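Local coordinates for prolyl 4-hydroxylase alpha subunit Fe(2+) 2OG dioxygenase domain-containing protein (Burkholderia ambifaria, PDB 3W20) that probably hydroxylates N-substituted L-amino acids as a 2-oxoglutarate-dependent dioxygenase of the double-stranded beta-helix fold, here with zinc in its metal site, at residues L30-A35 with T238-S242; C156-S160 with R172-Q177; S160-D164 with E201-D207. All coordinates share one frame; numbering follows the deposited sequence.

Contact 1 (L30-A35 with T238-S242)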
loop_
_atom_site.group_PDB
_atom_site.type_symbol
_atom_site.label_atom_id
_atom_site.label_comp_id
_atom_site.label_asym_id
_atom_site.label_seq_id
_atom_site.Cartn_x
_atom_site.Cartn_y
_atom_site.Cartn_z
ATOM N N LEU A 30 13.956 13.259 -25.426
ATOM C CA LEU A 30 13.454 14.012 -24.272
ATOM C C LEU A 30 14.417 13.843 -23.087
ATOM O O LEU A 30 14.683 14.784 -22.319
ATOM C CB LEU A 30 12.045 13.561 -23.912
ATOM C CG LEU A 30 11.053 14.082 -24.979
ATOM C CD1 LEU A 30 9.807 13.193 -24.987
ATOM C CD2 LEU A 30 10.658 15.471 -24.567
ATOM N N ASP A 31 14.892 12.612 -22.919
ATOM C CA ASP A 31 15.688 12.316 -21.698
ATOM C C ASP A 31 17.027 13.028 -21.853
ATOM O O ASP A 31 17.679 13.316 -20.854
ATOM C CB ASP A 31 15.900 10.824 -21.674
ATOM C CG ASP A 31 16.480 10.326 -20.377
ATOM O OD1 ASP A 31 16.036 10.653 -19.292
ATOM O OD2 ASP A 31 17.507 9.633 -20.494
ATOM N N ALA A 32 17.451 13.242 -23.104
ATOM C CA ALA A 32 18.665 14.017 -23.360
ATOM C C ALA A 32 18.471 15.526 -23.252
ATOM O O ALA A 32 19.391 16.321 -23.538
ATOM C CB ALA A 32 19.221 13.664 -24.755
ATOM N N ASP A 33 17.306 15.978 -22.869
ATOM C CA ASP A 33 17.000 17.382 -22.899
ATOM C C ASP A 33 17.173 18.010 -24.278
ATOM O O ASP A 33 17.594 19.171 -24.396
ATOM C CB ASP A 33 17.728 18.195 -21.769
ATOM C CG ASP A 33 17.096 19.515 -21.473
ATOM O OD1 ASP A 33 15.865 19.759 -21.690
ATOM O OD2 ASP A 33 17.858 20.436 -21.043
ATOM N N GLU A 34 16.821 17.282 -25.324
ATOM C CA GLU A 34 16.914 17.799 -26.720
ATOM C C GLU A 34 15.524 18.261 -27.252
ATOM O O GLU A 34 15.406 18.761 -28.369
ATOM C CB GLU A 34 17.454 16.711 -27.642
ATOM C CG GLU A 34 18.988 16.531 -27.467
ATOM C CD GLU A 34 19.494 15.206 -28.027
ATOM O OE1 GLU A 34 18.690 14.510 -28.685
ATOM O OE2 GLU A 34 20.694 14.862 -27.816
ATOM N N ALA A 35 14.492 18.042 -26.467
ATOM C CA ALA A 35 13.147 18.511 -26.838
ATOM C C ALA A 35 12.368 18.795 -25.542
ATOM O O ALA A 35 12.659 18.205 -24.496
ATOM C CB ALA A 35 12.437 17.439 -27.625
ATOM N N THR A 238 1.342 12.334 -26.851
ATOM C CA THR A 238 2.104 13.501 -26.490
ATOM C C THR A 238 3.097 13.098 -25.365
ATOM O O THR A 238 2.634 12.570 -24.351
ATOM C CB THR A 238 1.151 14.550 -25.969
ATOM O OG1 THR A 238 0.293 14.910 -27.066
ATOM C CG2 THR A 238 1.900 15.849 -25.619
ATOM N N LEU A 239 4.382 13.367 -25.573
ATOM C CA LEU A 239 5.439 13.020 -24.623
ATOM C C LEU A 239 6.096 14.357 -24.245
ATOM O O LEU A 239 6.350 15.203 -25.151
ATOM C CB LEU A 239 6.423 12.125 -25.282
ATOM C CG LEU A 239 5.861 10.786 -25.812
ATOM C CD1 LEU A 239 6.929 10.184 -26.692
ATOM C CD2 LEU A 239 5.679 9.962 -24.545
ATOM N N PHE A 240 6.191 14.665 -22.949
ATOM C CA PHE A 240 6.728 15.926 -22.598
ATOM C C PHE A 240 7.448 15.900 -21.267
ATOM O O PHE A 240 7.254 14.974 -20.458
ATOM C CB PHE A 240 5.616 17.025 -22.467
ATOM C CG PHE A 240 4.588 16.730 -21.409
ATOM C CD1 PHE A 240 4.539 17.470 -20.213
ATOM C CD2 PHE A 240 3.610 15.746 -21.636
ATOM C CE1 PHE A 240 3.560 17.164 -19.230
ATOM C CE2 PHE A 240 2.646 15.438 -20.661
ATOM C CZ PHE A 240 2.595 16.158 -19.480
ATOM N N GLN A 241 8.254 16.949 -21.050
ATOM C CA GLN A 241 8.971 17.016 -19.748
ATOM C C GLN A 241 8.002 17.512 -18.689
ATOM O O GLN A 241 7.576 18.721 -18.658
ATOM C CB GLN A 241 10.253 17.873 -19.835
ATOM C CG GLN A 241 11.246 17.266 -20.771
ATOM C CD GLN A 241 12.653 17.871 -20.551
ATOM O OE1 GLN A 241 13.068 18.042 -19.398
ATOM N NE2 GLN A 241 13.358 18.191 -21.602
ATOM N N SER A 242 7.626 16.634 -17.728
ATOM C CA SER A 242 6.471 16.970 -16.910
ATOM C C SER A 242 6.789 17.949 -15.757
ATOM O O SER A 242 5.876 18.457 -15.103
ATOM C CB SER A 242 5.772 15.702 -16.411
ATOM O OG SER A 242 6.560 15.057 -15.403
#
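Where the C-terminal end of helix 23-31 faces the end of strand 236-241, the two backbones come nearest at Leu30 and Gln241, with CA atoms 7.0 Å apart, and side chains make the contact. The helix stops in a Schellman motif: Asp33 takes a positive phi of 57° and its N bonds back to Leu30 O, turning the chain so that the Asp33 carboxylate and the Ala35 carbonyl both face the strand. Gln241 fills that corner. Its chain runs extended beyond CG, and the amide nitrogen divides its two N-H groups between two acceptors: Gln241 NE2 lies 3.0 Å from Asp33 OD1 and 3.0 Å from Ala35 O, both bonds fairly straight and both close to the amide plane. The carboxylate stands nearly upright to that amide, the planes 80° apart, and is met on its anti side. The other end of the amide is held as well, Gln241 OE1 accepting from Arg199 and Arg176, while Asp33 OD1 also forms a salt bridge with Arg11. Beside this, Leu30 and Leu239 cross at about a right angle, the methyl Leu30 CD1 resting 3.6 Å from Leu239 CB; Leu30 also packs on Leu178 and Ile38, and Leu239 on Ala26 and Ile27. With NE2 donating to two acceptors and OE1 accepting from two arginines, the buried amide of Gln241 is held in one rotation, and the turn leaving helix 23-31 is tied to the end of strand 236-241, a strand of the main sheet whose Phe240 lies close to the zinc ion.

Contact 2 (C156-S160 with R172-Q177); sequences CDDVS and RSFPRQ. With ZN (zinc ion), chain C.
Gln177 reaches across to the backbone of 156-160, its chain extended from CB with CG anti to the backbone N (chi1 175°), and brings its amide to the Val159 N-H. Gln177 OE1 accepts from Val159 N at 2.9 Å, in the carbonyl plane and on a lone pair. This is the tightly packed side: Val159 crosses the glutamine at about a right angle, and its CG1 methyl leans over Arg172 O at 3.6 Å and approaches Phe174 CD2 at 4.1 Å. Phe272 of strand 268-272 backs both Val159 and Gln177. Next to it, Asp158 gathers several polar groups. Asp158 OD1 closes an Asx turn by accepting from Ser160 N on its anti lone pair, and takes Ser160 OG as well from above the carboxylate plane. Asp158 OD2 receives the hydroxyl of Ser173 (Ser173 OG) at 2.6 Å on its syn side and has Lys243 as a salt-bridge partner. A water enters between the segments, accepting from Phe174 N at 2.8 Å and lying 2.7 Å from Gln177 OE1. The outer side is looser: Arg172 is exposed and pairs with Glu266, its guanidinium having Phe174 CZ over one face, while the Phe174-Gln177 beta turn carries exposed Pro175 outward. At the inner end Asp157 turns its carboxylate from Gln177 to the metal, Asp157 OD2 binding the zinc ion at 1.9 Å. With His155 and His246 it completes the two-histidine, one-aspartate facial triad characteristic of 2-oxoglutarate-dependent dioxygenases, and the loop immediately after the HxD motif is braced here against 172-177.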
loop_
_atom_site.group_PDB
_atom_site.type_symbol
_atom_site.label_atom_id
_atom_site.label_comp_id
_atom_site.label_asym_id
_atom_site.label_seq_id
_atom_site.Cartn_x
_atom_site.Cartn_y
_atom_site.Cartn_z
ATOM N N CYS A 156 2.677 20.892 -12.233
ATOM C CA CYS A 156 3.748 20.113 -12.820
ATOM C C CYS A 156 3.744 18.789 -12.085
ATOM O O CYS A 156 3.086 18.654 -10.998
ATOM C CB CYS A 156 5.103 20.828 -12.781
ATOM S SG CYS A 156 5.686 21.089 -11.110
ATOM N N ASP A 157 4.319 17.804 -12.717
ATOM C CA ASP A 157 4.384 16.498 -12.150
ATOM C C ASP A 157 5.832 16.109 -11.880
ATOM O O ASP A 157 6.686 16.121 -12.783
ATOM C CB ASP A 157 3.731 15.457 -13.046
ATOM C CG ASP A 157 2.335 15.886 -13.634
ATOM O OD1 ASP A 157 1.322 15.695 -12.987
ATOM O OD2 ASP A 157 2.246 16.252 -14.815
ATOM N N ASP A 158 6.115 15.795 -10.622
ATOM C CA ASP A 158 7.451 15.404 -10.222
ATOM C C ASP A 158 7.222 14.457 -9.032
ATOM O O ASP A 158 6.497 14.822 -8.049
ATOM C CB ASP A 158 8.235 16.664 -9.747
ATOM C CG ASP A 158 9.634 16.331 -9.234
ATOM O OD1 ASP A 158 9.822 15.319 -8.523
ATOM O OD2 ASP A 158 10.592 17.105 -9.524
ATOM N N VAL A 159 7.784 13.240 -9.163
ATOM C CA VAL A 159 7.538 12.124 -8.261
ATOM C C VAL A 159 7.915 12.519 -6.799
ATOM O O VAL A 159 7.345 11.968 -5.838
ATOM C CB VAL A 159 8.290 10.853 -8.751
ATOM C CG1 VAL A 159 9.771 10.932 -8.466
ATOM C CG2 VAL A 159 7.728 9.624 -8.050
ATOM N N SER A 160 8.834 13.457 -6.673
ATOM C CA SER A 160 9.219 13.962 -5.354
ATOM C C SER A 160 8.386 15.003 -4.682
ATOM O O SER A 160 8.607 15.283 -3.453
ATOM C CB SER A 160 10.689 14.393 -5.365
ATOM O OG SER A 160 10.873 15.624 -6.023
ATOM N N ARG A 172 13.775 11.932 -4.206
ATOM C CA ARG A 172 14.625 12.200 -5.349
ATOM C C ARG A 172 13.820 12.678 -6.553
ATOM O O ARG A 172 12.798 12.066 -6.922
ATOM C CB ARG A 172 15.422 10.974 -5.691
ATOM C CG ARG A 172 16.287 11.160 -6.953
ATOM C CD ARG A 172 17.036 9.827 -7.218
ATOM N NE ARG A 172 17.911 10.018 -8.368
ATOM C CZ ARG A 172 18.575 9.069 -8.999
ATOM N NH1 ARG A 172 18.420 7.776 -8.660
ATOM N NH2 ARG A 172 19.300 9.394 -10.061
ATOM N N SER A 173 14.286 13.796 -7.115
ATOM C CA SER A 173 13.666 14.389 -8.318
ATOM C C SER A 173 14.411 13.930 -9.535
ATOM O O SER A 173 15.648 13.774 -9.476
ATOM C CB SER A 173 13.667 15.906 -8.270
ATOM O OG SER A 173 13.120 16.558 -9.475
ATOM N N PHE A 174 13.671 13.704 -10.649
ATOM C CA PHE A 174 14.255 13.287 -11.917
ATOM C C PHE A 174 14.011 14.405 -12.892
ATOM O O PHE A 174 12.838 14.684 -13.249
ATOM C CB PHE A 174 13.546 12.009 -12.399
ATOM C CG PHE A 174 13.914 10.780 -11.549
ATOM C CD1 PHE A 174 14.881 9.883 -12.001
ATOM C CD2 PHE A 174 13.407 10.623 -10.262
ATOM C CE1 PHE A 174 15.233 8.754 -11.231
ATOM C CE2 PHE A 174 13.841 9.561 -9.446
ATOM C CZ PHE A 174 14.755 8.618 -9.951
ATOM N N PRO A 175 15.071 15.158 -13.287
ATOM C CA PRO A 175 14.741 16.374 -14.068
ATOM C C PRO A 175 14.139 16.110 -15.433
ATOM O O PRO A 175 13.451 16.961 -15.998
ATOM C CB PRO A 175 16.135 17.073 -14.241
ATOM C CG PRO A 175 17.132 16.004 -13.887
ATOM C CD PRO A 175 16.521 15.011 -12.983
ATOM N N ARG A 176 14.316 14.896 -15.976
ATOM C CA ARG A 176 13.711 14.569 -17.226
ATOM C C ARG A 176 12.462 13.692 -17.084
ATOM O O ARG A 176 12.150 12.903 -17.989
ATOM C CB ARG A 176 14.710 13.940 -18.228
ATOM C CG ARG A 176 15.998 14.771 -18.408
ATOM C CD ARG A 176 15.705 16.239 -18.815
ATOM N NE ARG A 176 16.798 17.074 -18.270
ATOM C CZ ARG A 176 16.670 18.364 -17.974
ATOM N NH1 ARG A 176 17.701 19.003 -17.475
ATOM N NH2 ARG A 176 15.563 19.063 -18.223
ATOM N N GLN A 177 11.782 13.736 -15.921
ATOM C CA GLN A 177 10.555 12.901 -15.774
ATOM C C GLN A 177 9.639 13.243 -16.971
ATOM O O GLN A 177 9.443 14.439 -17.269
ATOM C CB GLN A 177 9.851 13.273 -14.483
ATOM C CG GLN A 177 8.473 12.533 -14.298
ATOM C CD GLN A 177 7.880 12.759 -12.912
ATOM O OE1 GLN A 177 8.590 12.720 -11.915
ATOM N NE2 GLN A 177 6.536 12.818 -12.858
HETATM ZN ZN ZN C . 0.631 16.879 -15.665
HETATM O O HOH W 1 10.848 13.644 -10.664
#

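Contact 3 (S160-D164 with E201-D207); sequences SYGRD and ESRAALD
This is a mixed polar and aromatic contact in which the loop 160-164, downstream of the metal-binding HxD motif, lies against the N-terminal turn of helix 203-216. Tyr161 and Arg203 form its centre, their CA atoms 4.9 Å apart. The tyrosine ring is laid flat along the chain leading into the helix: Ser202 CA sits over the middle of one face, 3.7 Å from the ring centroid, in a CH-pi contact, and Arg203 N lies over the same face nearer the rim. The phenol end reaches beyond this to Pro200 O, to which Tyr161 OH is hydrogen-bonded. In return the helix grips the tyrosine backbone. Tyr161 is the centre of an inverse gamma turn, and Tyr161 O accepts from Arg203 NE at 3.0 Å, the oxygen lying in the guanidinium plane; a weak second bond comes from Arg203 NH2. Bends at chi2 and chi3 (63° and 62°) fold the arginine back to this position, with Leu206 CD1 over one face of its guanidinium and Arg203 CG 3.7 Å from Arg163 CA. One turn further along the helix, Arg163 and Asp207 form a side-on salt bridge, one nitrogen to each oxygen: Arg163 NE to Asp207 OD2 at 2.8 Å, and Arg163 NH2 to Asp207 OD1 at 2.9 Å. Both oxygens are met on their syn sides but by donors tilted out of the carboxylate plane, with the two planes turned 40° apart. The helix start is itself N-capped, Ser202 OG accepting from Ala205 N. Around this contact, the backbone of Arg163 is hydrogen-bonded to Gln82 at the end of helix 78-83, and Asp164 bonds to Gly86 N just beyond it; the loop therefore runs between helix 203-216 and helix 78-83.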
loop_
_atom_site.group_PDB
_atom_site.type_symbol
_atom_site.label_atom_id
_atom_site.label_comp_id
_atom_site.label_asym_id
_atom_site.label_seq_id
_atom_site.Cartn_x
_atom_site.Cartn_y
_atom_site.Cartn_z
ATOM N N SER A 160 8.834 13.457 -6.673
ATOM C CA SER A 160 9.219 13.962 -5.354
ATOM C C SER A 160 8.386 15.003 -4.682
ATOM O O SER A 160 8.607 15.283 -3.453
ATOM C CB SER A 160 10.689 14.393 -5.365
ATOM O OG SER A 160 10.873 15.624 -6.023
ATOM N N TYR A 161 7.414 15.536 -5.397
ATOM C CA TYR A 161 6.655 16.661 -4.893
ATOM C C TYR A 161 5.456 16.303 -3.977
ATOM O O TYR A 161 4.356 16.709 -4.207
ATOM C CB TYR A 161 6.212 17.564 -6.036
ATOM C CG TYR A 161 7.301 18.384 -6.670
ATOM C CD1 TYR A 161 8.645 18.190 -6.353
ATOM C CD2 TYR A 161 6.991 19.385 -7.534
ATOM C CE1 TYR A 161 9.633 18.928 -6.943
ATOM C CE2 TYR A 161 7.957 20.154 -8.125
ATOM C CZ TYR A 161 9.280 19.939 -7.828
ATOM O OH TYR A 161 10.182 20.723 -8.439
ATOM N N GLY A 162 5.729 15.577 -2.922
ATOM C CA GLY A 162 4.713 15.400 -1.846
ATOM C C GLY A 162 4.484 16.710 -1.105
ATOM O O GLY A 162 5.443 17.484 -0.812
ATOM N N ARG A 163 3.234 16.972 -0.787
ATOM C CA ARG A 163 2.966 18.145 0.044
ATOM C C ARG A 163 3.567 18.018 1.427
ATOM O O ARG A 163 3.984 19.012 2.017
ATOM C CB ARG A 163 1.468 18.389 0.117
ATOM C CG ARG A 163 1.092 19.605 0.925
ATOM C CD ARG A 163 -0.402 19.822 0.705
ATOM N NE ARG A 163 -0.721 20.429 -0.578
ATOM C CZ ARG A 163 -1.844 20.217 -1.283
ATOM N NH1 ARG A 163 -2.853 19.444 -0.858
ATOM N NH2 ARG A 163 -2.008 20.880 -2.407
ATOM N N ASP A 164 3.542 16.820 1.989
ATOM C CA ASP A 164 4.130 16.601 3.320
ATOM C C ASP A 164 5.590 16.316 3.147
ATOM O O ASP A 164 5.943 15.175 2.913
ATOM C CB ASP A 164 3.386 15.427 3.993
ATOM C CG ASP A 164 3.846 15.173 5.425
ATOM O OD1 ASP A 164 5.024 15.515 5.754
ATOM O OD2 ASP A 164 3.063 14.536 6.181
ATOM N N GLU A 201 9.933 24.702 -8.031
ATOM C CA GLU A 201 10.886 23.883 -7.300
ATOM C C GLU A 201 10.286 22.893 -6.281
ATOM O O GLU A 201 10.992 22.015 -5.809
ATOM C CB GLU A 201 11.949 24.765 -6.619
ATOM C CG GLU A 201 12.839 25.539 -7.602
ATOM C CD GLU A 201 13.541 26.734 -6.917
ATOM O OE1 GLU A 201 13.236 27.014 -5.731
ATOM O OE2 GLU A 201 14.383 27.403 -7.549
ATOM N N SER A 202 8.986 22.934 -6.020
ATOM C CA SER A 202 8.472 22.086 -4.958
ATOM C C SER A 202 6.968 22.108 -4.983
ATOM O O SER A 202 6.337 22.973 -5.676
ATOM C CB SER A 202 8.999 22.596 -3.593
ATOM O OG SER A 202 8.332 23.850 -3.311
ATOM N N ARG A 203 6.354 21.191 -4.202
ATOM C CA ARG A 203 4.916 21.211 -4.053
ATOM C C ARG A 203 4.474 22.552 -3.362
ATOM O O ARG A 203 3.467 23.117 -3.777
ATOM C CB ARG A 203 4.397 20.003 -3.275
ATOM C CG ARG A 203 2.883 20.090 -3.065
ATOM C CD ARG A 203 2.066 20.060 -4.339
ATOM N NE ARG A 203 2.316 18.806 -4.989
ATOM C CZ ARG A 203 1.771 18.455 -6.118
ATOM N NH1 ARG A 203 0.799 19.252 -6.678
ATOM N NH2 ARG A 203 2.214 17.347 -6.701
ATOM N N ALA A 204 5.200 23.014 -2.367
ATOM C CA ALA A 204 4.885 24.278 -1.704
ATOM C C ALA A 204 4.882 25.447 -2.748
ATOM O O ALA A 204 4.009 26.324 -2.696
ATOM C CB ALA A 204 5.889 24.530 -0.618
ATOM N N ALA A 205 5.865 25.479 -3.641
ATOM C CA ALA A 205 5.884 26.484 -4.713
ATOM C C ALA A 205 4.662 26.388 -5.598
ATOM O O ALA A 205 4.071 27.424 -5.891
ATOM C CB ALA A 205 7.193 26.450 -5.523
ATOM N N LEU A 206 4.209 25.171 -5.970
ATOM C CA LEU A 206 3.002 25.072 -6.796
ATOM C C LEU A 206 1.792 25.535 -6.007
ATOM O O LEU A 206 0.876 26.168 -6.583
ATOM C CB LEU A 206 2.664 23.640 -7.185
ATOM C CG LEU A 206 3.461 23.015 -8.274
ATOM C CD1 LEU A 206 3.088 21.548 -8.237
ATOM C CD2 LEU A 206 3.017 23.660 -9.579
ATOM N N ASP A 207 1.814 25.193 -4.716
ATOM C CA ASP A 207 0.664 25.445 -3.823
ATOM C C ASP A 207 0.570 26.963 -3.693
ATOM O O ASP A 207 -0.533 27.481 -3.670
ATOM C CB ASP A 207 0.891 24.823 -2.443
ATOM C CG ASP A 207 0.498 23.344 -2.368
ATOM O OD1 ASP A 207 -0.134 22.868 -3.325
ATOM O OD2 ASP A 207 0.822 22.685 -1.360
#

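How the contacts relate
Along the chain, contacts 2 and 3 start from the same loop between strands 139-143 and 178-185, share Ser160, and both fall inside the long loop closed by contact 1. The centres of contacts 1 and 2 are about 12 Å apart and those of contacts 2 and 3 about 11 Å apart, whereas contacts 1 and 3, with centres about 21 Å apart, do not touch. Contact 2 is thus the middle member: Ser242, just past strand 236-241, probably bonds to Asp157 and Gln177, and Cys156 packs on Tyr161 and Leu206. The series runs from helix 23-31 through the zinc-bearing loop to helix 203-216, so that contact 2, which holds the zinc ligand Asp157, joins the other two.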